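Local coordinates for putative lipoprotein (Bacteroides ovatus, PDB 3OQQ) that is of unknown function but binds calcium ions in the crystal and is probably an extracellular lipoprotein rich in antiparallel beta strands, at residues 248-258 and 269-279. Residues are numbered along the deposited sequence; the frame is centred on the assembly and turned at random.
Sequences TRKEPRFAILT and ITLDGLTSLMD
The Phe254 ring carries the CA of Gly273 over one face, a CH-pi contact 3.7 Å from CA to the ring centroid, while Ser276 CB and Thr275 CG2 approach the ring obliquely. Its CG sits between the backbone N and the carbonyl carbon (chi1 78°), which swings the ring over the glycine. The Arg253 guanidinium takes its bonded partners at its edge: NH2 meets Asp279 OD1 on the syn lone pair at 2.7 Å, a salt bridge whose N-H...O bond is nearly straight, guanidinium and carboxylate almost coplanar. NH1 donates to Ser276 O (2.8 Å) and, more bent, to Met278 O. Arg249 CD lies over one face of this group. The Arg249 guanidinium has Arg253 NH1 and Ser276 O over one face, and at its edge NE and NH2 donate to Glu251 O and Pro252 O, two in-plane bonds to the carbonyls of its own loop, which fix the rotation of the group. A water takes a bond from Arg249 NH1 and donates to Thr275 O and Met278 O. Asp247 binds Arg253 NE, so the buried arginine is shared by two carboxylates. Next to it, Phe254 N donates to Ser276 OG at 3.0 Å, 172° at the hydrogen, where the regular pairing has ended. Beyond Gly273, Ile256 with Asp272 and Thr258 with Thr270 are hydrogen-bonded antiparallel pairs; between them Leu257 and Leu271 turn to the opposite face, against Leu212. This is a beta hairpin of strands 253-263 and 266-272 inside a six-stranded antiparallel sheet; past its open end Arg253 bonds both carbonyls and the Asp279 carboxylate.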
loop_
_atom_site.group_PDB
_atom_site.type_symbol
_atom_site.label_atom_id
_atom_site.label_comp_id
_atom_site.label_asym_id
_atom_site.label_seq_id
_atom_site.Cartn_x
_atom_site.Cartn_y
_atom_site.Cartn_z
ATOM N N THR A 248 -27.740 3.473 4.987
ATOM C CA THR A 248 -28.738 3.460 3.922
ATOM C C THR A 248 -29.547 2.138 3.887
ATOM O O THR A 248 -30.510 2.033 3.119
ATOM C CB THR A 248 -28.047 3.758 2.596
ATOM O OG1 THR A 248 -26.938 2.867 2.454
ATOM C CG2 THR A 248 -27.558 5.194 2.516
ATOM N N ARG A 249 -29.183 1.153 4.729
ATOM C CA ARG A 249 -29.901 -0.111 4.822
ATOM C C ARG A 249 -30.001 -0.538 6.284
ATOM O O ARG A 249 -29.194 -0.110 7.110
ATOM C CB ARG A 249 -29.238 -1.198 3.946
ATOM C CG ARG A 249 -28.083 -2.003 4.577
ATOM C CD ARG A 249 -27.602 -3.054 3.590
ATOM N NE ARG A 249 -26.806 -4.136 4.181
ATOM C CZ ARG A 249 -26.207 -5.073 3.453
ATOM N NH1 ARG A 249 -26.305 -5.057 2.131
ATOM N NH2 ARG A 249 -25.509 -6.039 4.043
ATOM N N LYS A 250 -31.012 -1.352 6.603
ATOM C CA LYS A 250 -31.228 -1.881 7.957
ATOM C C LYS A 250 -30.470 -3.199 8.139
ATOM O O LYS A 250 -30.136 -3.556 9.274
ATOM C CB LYS A 250 -32.736 -2.077 8.242
ATOM N N GLU A 251 -30.178 -3.910 7.023
ATOM C CA GLU A 251 -29.464 -5.188 7.047
ATOM C C GLU A 251 -28.033 -4.984 7.556
ATOM O O GLU A 251 -27.365 -4.038 7.116
ATOM C CB GLU A 251 -29.439 -5.879 5.667
ATOM C CG GLU A 251 -30.801 -6.019 4.996
ATOM C CD GLU A 251 -31.144 -4.840 4.103
ATOM O OE1 GLU A 251 -31.622 -3.813 4.637
ATOM O OE2 GLU A 251 -30.886 -4.921 2.880
ATOM N N PRO A 252 -27.544 -5.843 8.488
ATOM C CA PRO A 252 -26.176 -5.659 8.983
ATOM C C PRO A 252 -25.124 -5.990 7.926
ATOM O O PRO A 252 -25.398 -6.698 6.953
ATOM C CB PRO A 252 -26.093 -6.616 10.173
ATOM C CG PRO A 252 -27.071 -7.661 9.893
ATOM C CD PRO A 252 -28.190 -7.014 9.117
ATOM N N ARG A 253 -23.907 -5.471 8.138
ATOM C CA ARG A 253 -22.796 -5.704 7.235
ATOM C C ARG A 253 -21.762 -6.510 7.990
ATOM O O ARG A 253 -21.940 -6.732 9.198
ATOM C CB ARG A 253 -22.257 -4.361 6.694
ATOM C CG ARG A 253 -23.383 -3.449 6.147
ATOM C CD ARG A 253 -22.805 -2.152 5.634
ATOM N NE ARG A 253 -23.818 -1.168 5.256
ATOM C CZ ARG A 253 -24.398 -1.095 4.060
ATOM N NH1 ARG A 253 -24.166 -2.026 3.145
ATOM N NH2 ARG A 253 -25.257 -0.121 3.792
ATOM N N PHE A 254 -20.729 -7.040 7.287
ATOM C CA PHE A 254 -19.701 -7.820 7.963
ATOM C C PHE A 254 -18.302 -7.528 7.441
ATOM O O PHE A 254 -18.117 -7.127 6.286
ATOM C CB PHE A 254 -19.994 -9.320 7.888
ATOM C CG PHE A 254 -19.674 -10.035 6.596
ATOM C CD1 PHE A 254 -20.553 -9.977 5.511
ATOM C CD2 PHE A 254 -18.537 -10.827 6.486
ATOM C CE1 PHE A 254 -20.290 -10.686 4.338
ATOM C CE2 PHE A 254 -18.267 -11.525 5.305
ATOM C CZ PHE A 254 -19.141 -11.439 4.236
ATOM N N ALA A 255 -17.308 -7.740 8.300
ATOM C CA ALA A 255 -15.896 -7.599 7.913
ATOM C C ALA A 255 -15.113 -8.632 8.686
ATOM O O ALA A 255 -15.439 -8.887 9.843
ATOM C CB ALA A 255 -15.391 -6.187 8.196
ATOM N N ILE A 256 -14.178 -9.315 8.024
ATOM C CA ILE A 256 -13.332 -10.347 8.654
ATOM C C ILE A 256 -11.880 -10.062 8.273
ATOM O O ILE A 256 -11.543 -10.109 7.087
ATOM C CB ILE A 256 -13.726 -11.809 8.289
ATOM C CG1 ILE A 256 -15.242 -12.096 8.466
ATOM C CG2 ILE A 256 -12.852 -12.816 9.062
ATOM C CD1 ILE A 256 -15.747 -13.361 7.720
ATOM N N LEU A 257 -11.029 -9.807 9.274
ATOM C CA LEU A 257 -9.616 -9.543 9.042
ATOM C C LEU A 257 -8.798 -10.711 9.562
ATOM O O LEU A 257 -8.847 -11.027 10.748
ATOM C CB LEU A 257 -9.187 -8.223 9.706
ATOM C CG LEU A 257 -7.699 -7.887 9.761
ATOM C CD1 LEU A 257 -7.083 -7.788 8.355
ATOM C CD2 LEU A 257 -7.501 -6.638 10.536
ATOM N N THR A 258 -8.077 -11.379 8.651
ATOM C CA THR A 258 -7.243 -12.516 8.995
ATOM C C THR A 258 -5.799 -12.136 8.754
ATOM O O THR A 258 -5.455 -11.605 7.700
ATOM C CB THR A 258 -7.666 -13.780 8.221
ATOM O OG1 THR A 258 -9.060 -13.998 8.428
ATOM C CG2 THR A 258 -6.888 -15.033 8.665
ATOM N N ILE A 269 -2.423 -11.289 4.686
ATOM C CA ILE A 269 -3.456 -10.463 5.294
ATOM C C ILE A 269 -4.668 -10.383 4.375
ATOM O O ILE A 269 -4.532 -9.991 3.216
ATOM C CB ILE A 269 -2.876 -9.036 5.614
ATOM C CG1 ILE A 269 -1.684 -9.163 6.601
ATOM C CG2 ILE A 269 -3.972 -8.086 6.193
ATOM C CD1 ILE A 269 -0.881 -7.922 6.845
ATOM N N THR A 270 -5.862 -10.725 4.898
ATOM C CA THR A 270 -7.082 -10.611 4.087
ATOM C C THR A 270 -8.185 -9.849 4.831
ATOM O O THR A 270 -8.389 -10.051 6.028
ATOM C CB THR A 270 -7.612 -11.968 3.632
ATOM O OG1 THR A 270 -7.870 -12.759 4.779
ATOM C CG2 THR A 270 -6.665 -12.698 2.675
ATOM N N LEU A 271 -8.900 -8.997 4.088
ATOM C CA LEU A 271 -10.067 -8.266 4.524
ATOM C C LEU A 271 -11.246 -8.785 3.726
ATOM O O LEU A 271 -11.354 -8.521 2.523
ATOM C CB LEU A 271 -9.884 -6.752 4.341
ATOM C CG LEU A 271 -11.120 -5.896 4.712
ATOM C CD1 LEU A 271 -11.530 -6.092 6.202
ATOM C CD2 LEU A 271 -10.867 -4.453 4.414
ATOM N N ASP A 272 -12.088 -9.585 4.386
ATOM C CA ASP A 272 -13.276 -10.220 3.796
ATOM C C ASP A 272 -14.502 -9.385 4.185
ATOM O O ASP A 272 -14.405 -8.586 5.126
ATOM C CB ASP A 272 -13.336 -11.654 4.328
ATOM C CG ASP A 272 -14.281 -12.654 3.675
ATOM O OD1 ASP A 272 -15.093 -12.243 2.796
ATOM O OD2 ASP A 272 -14.234 -13.820 4.057
ATOM N N GLY A 273 -15.601 -9.495 3.429
ATOM C CA GLY A 273 -16.815 -8.715 3.713
ATOM C C GLY A 273 -17.171 -7.620 2.728
ATOM O O GLY A 273 -18.167 -6.892 2.918
ATOM N N LEU A 274 -16.346 -7.489 1.656
ATOM C CA LEU A 274 -16.524 -6.490 0.608
ATOM C C LEU A 274 -17.909 -6.551 -0.032
ATOM O O LEU A 274 -18.439 -5.513 -0.408
ATOM C CB LEU A 274 -15.454 -6.636 -0.504
ATOM C CG LEU A 274 -13.991 -6.504 -0.129
ATOM C CD1 LEU A 274 -13.115 -6.452 -1.441
ATOM C CD2 LEU A 274 -13.759 -5.278 0.783
ATOM N N THR A 275 -18.487 -7.755 -0.163
ATOM C CA THR A 275 -19.819 -7.929 -0.764
ATOM C C THR A 275 -20.946 -7.213 0.058
ATOM O O THR A 275 -22.015 -6.912 -0.494
ATOM C CB THR A 275 -20.101 -9.434 -0.917
ATOM O OG1 THR A 275 -21.049 -9.639 -1.947
ATOM C CG2 THR A 275 -20.545 -10.127 0.387
ATOM N N SER A 276 -20.708 -6.981 1.377
ATOM C CA SER A 276 -21.723 -6.420 2.278
ATOM C C SER A 276 -21.714 -4.889 2.284
ATOM O O SER A 276 -22.561 -4.305 2.947
ATOM C CB SER A 276 -21.518 -6.953 3.700
ATOM O OG SER A 276 -20.416 -6.364 4.383
ATOM N N LEU A 277 -20.773 -4.231 1.535
ATOM C CA LEU A 277 -20.628 -2.768 1.539
ATOM C C LEU A 277 -21.637 -2.065 0.658
ATOM O O LEU A 277 -22.109 -0.976 1.015
ATOM C CB LEU A 277 -19.216 -2.337 1.154
ATOM C CG LEU A 277 -18.071 -2.923 1.985
ATOM C CD1 LEU A 277 -16.801 -2.391 1.512
ATOM C CD2 LEU A 277 -18.266 -2.654 3.511
HETATM N N MSE A 278 -21.951 -2.659 -0.499
HETATM C CA MSE A 278 -22.976 -2.110 -1.379
HETATM C C MSE A 278 -24.384 -2.313 -0.773
HETATM O O MSE A 278 -24.547 -3.072 0.191
HETATM C CB MSE A 278 -22.904 -2.765 -2.761
HETATM C CG MSE A 278 -23.353 -4.231 -2.769
HETATM SE SE MSE A 278 -23.075 -5.094 -4.470
HETATM C CE MSE A 278 -21.144 -4.557 -4.730
ATOM N N ASP A 279 -25.400 -1.657 -1.366
ATOM C CA ASP A 279 -26.793 -1.798 -0.946
ATOM C C ASP A 279 -27.552 -2.658 -1.924
ATOM O O ASP A 279 -28.551 -3.280 -1.545
ATOM C CB ASP A 279 -27.463 -0.433 -0.809
ATOM C CG ASP A 279 -27.017 0.318 0.425
ATOM O OD1 ASP A 279 -26.320 -0.283 1.270
ATOM O OD2 ASP A 279 -27.327 1.504 0.528
HETATM O O HOH W 1 -24.418 -5.814 -0.041
HETATM O O HOH W 2 -10.170 -12.638 6.246
HETATM O O HOH W 3 -5.195 -14.063 5.540
#